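PDB 6YHH: beta-N-acetylglucosaminidase-like protein Glycoside hydrolase family 20 from Flavobacterium johnsoniae, which probably hydrolyses terminal N-acetylglucosamine from chitobiose and related chitin oligosaccharides, as a family 20 beta-N-acetylhexosaminidase acting in bacterial chitin breakdown. Local coordinates for residues I512-I516 against F553-A559. Numbering follows the deposited sequence.
Sequences ILRNI and FTLFADA
Ile512, Leu513 and Ile516 of helix 507-517 pack against the loop 553-555 and the short helical turn 556-559, beside the catalytic TIM barrel, where Phe553 meets His156 and Ala557 O takes a hydrogen bond from Arg463, and away from the predicted proton donor, Glu317. The apolar part is made of methyl groups set against backbone atoms and the Ala559 methyl. CG2 of Ile512 is anti to the backbone N (chi1 -69° for CG1), and this brings it 3.5 Å from both Thr554 O and Leu555 O. On its other branch, CD1 sits 3.8 Å from Asp558 O. The Ala559 methyl is met by Ile512 CG2 and, 3.7 Å away, by Leu513 CD2. One helical turn on, Ile516 CD1 reaches the Leu555-Phe556 peptide, 3.4 Å from Phe556 N, and lies at the edge of the Phe556 ring.

Polar contacts border this packing. Within the turn, Leu555 N donates to Asp558 OD2 on its anti lone pair at 3.0 Å, while OD1 salt-bridges Arg540. Asn515 stands at the dimer interface, its OD1 taking a hydrogen bond from Arg497 of the second subunit; Gly54 O of that subunit receives bonds from Asn515 ND2 and Thr554 OG1. Across the contact, Asn515 ND2 also gives a hydrogen bond to Thr554 O, 3.0 Å long and bent to 147° at the hydrogen, with that oxygen close to the Asn515 amide plane.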
# COMPACT_ATOMS: atom_id res chain seq x y z
N ILE A 512 3.35 11.84 3.71
CA ILE A 512 3.55 13.16 3.10
C ILE A 512 4.00 14.17 4.15
O ILE A 512 4.94 14.93 3.92
CB ILE A 512 2.31 13.64 2.37
CG1 ILE A 512 2.12 12.74 1.12
CG2 ILE A 512 2.45 15.07 1.90
CD1 ILE A 512 0.70 12.81 0.57
N LEU A 513 3.41 14.12 5.33
CA LEU A 513 3.75 15.10 6.38
C LEU A 513 5.20 14.86 6.86
O LEU A 513 5.93 15.80 7.09
CB LEU A 513 2.78 15.07 7.52
CG LEU A 513 1.45 15.57 7.08
CD1 LEU A 513 0.55 15.44 8.30
CD2 LEU A 513 1.34 16.97 6.53
N ARG A 514 5.61 13.59 6.95
CA ARG A 514 7.05 13.30 7.29
C ARG A 514 7.99 13.82 6.23
O ARG A 514 9.04 14.44 6.55
CB ARG A 514 7.27 11.83 7.58
CG ARG A 514 6.81 11.43 8.99
CD ARG A 514 7.16 9.95 9.26
NE ARG A 514 6.31 8.98 8.54
CZ ARG A 514 5.11 8.55 8.92
NH1 ARG A 514 4.51 9.04 9.98
NH2 ARG A 514 4.46 7.68 8.16
N ASN A 515 7.62 13.68 4.97
CA ASN A 515 8.43 14.23 3.89
C ASN A 515 8.55 15.77 4.06
O ASN A 515 9.63 16.34 3.97
CB ASN A 515 7.79 13.89 2.54
CG ASN A 515 8.60 14.48 1.41
OD1 ASN A 515 9.79 14.17 1.29
ND2 ASN A 515 7.95 15.32 0.58
N ILE A 516 7.42 16.42 4.26
CA ILE A 516 7.40 17.85 4.39
C ILE A 516 8.24 18.35 5.61
O ILE A 516 8.99 19.33 5.48
CB ILE A 516 5.96 18.36 4.51
CG1 ILE A 516 5.27 18.16 3.19
CG2 ILE A 516 5.85 19.79 4.99
CD1 ILE A 516 3.75 18.38 3.37
N PHE A 553 3.79 15.04 -6.14
CA PHE A 553 2.51 15.21 -5.37
C PHE A 553 2.76 14.73 -3.96
O PHE A 553 2.00 13.94 -3.37
CB PHE A 553 1.35 14.48 -6.06
CG PHE A 553 0.94 15.10 -7.35
CD1 PHE A 553 0.02 16.09 -7.39
CD2 PHE A 553 1.54 14.73 -8.54
CE1 PHE A 553 -0.29 16.75 -8.57
CE2 PHE A 553 1.15 15.31 -9.74
CZ PHE A 553 0.24 16.32 -9.77
N THR A 554 3.84 15.27 -3.38
CA THR A 554 4.31 14.93 -2.03
C THR A 554 4.37 16.15 -1.10
O THR A 554 5.14 16.16 -0.12
CB THR A 554 5.71 14.33 -2.18
OG1 THR A 554 6.50 15.27 -2.87
CG2 THR A 554 5.70 12.98 -2.93
N LEU A 555 3.56 17.15 -1.38
CA LEU A 555 3.69 18.45 -0.75
C LEU A 555 2.45 18.75 0.04
O LEU A 555 1.52 17.94 0.12
CB LEU A 555 3.97 19.49 -1.82
CG LEU A 555 5.26 19.33 -2.67
CD1 LEU A 555 5.46 20.54 -3.59
CD2 LEU A 555 6.47 19.09 -1.79
N PHE A 556 2.40 19.96 0.65
CA PHE A 556 1.31 20.20 1.59
C PHE A 556 -0.09 20.05 1.03
O PHE A 556 -0.97 19.48 1.69
CB PHE A 556 1.45 21.56 2.20
CG PHE A 556 0.56 21.81 3.42
CD1 PHE A 556 0.77 21.14 4.61
CD2 PHE A 556 -0.47 22.70 3.32
CE1 PHE A 556 -0.06 21.41 5.69
CE2 PHE A 556 -1.32 22.95 4.37
CZ PHE A 556 -1.10 22.31 5.56
N ALA A 557 -0.34 20.51 -0.18
CA ALA A 557 -1.68 20.37 -0.77
C ALA A 557 -2.13 18.90 -0.89
O ALA A 557 -3.31 18.61 -0.76
CB ALA A 557 -1.75 21.03 -2.13
N ASP A 558 -1.14 18.02 -1.09
CA ASP A 558 -1.40 16.59 -1.23
C ASP A 558 -1.77 15.91 0.06
O ASP A 558 -2.40 14.89 0.03
CB ASP A 558 -0.18 15.94 -1.89
CG ASP A 558 0.15 16.67 -3.13
OD1 ASP A 558 -0.74 16.68 -4.04
OD2 ASP A 558 1.24 17.24 -3.25
N ALA A 559 -1.44 16.52 1.22
CA ALA A 559 -1.86 16.07 2.54
C ALA A 559 -3.15 16.64 3.02
O ALA A 559 -3.76 16.13 3.95
CB ALA A 559 -0.75 16.44 3.55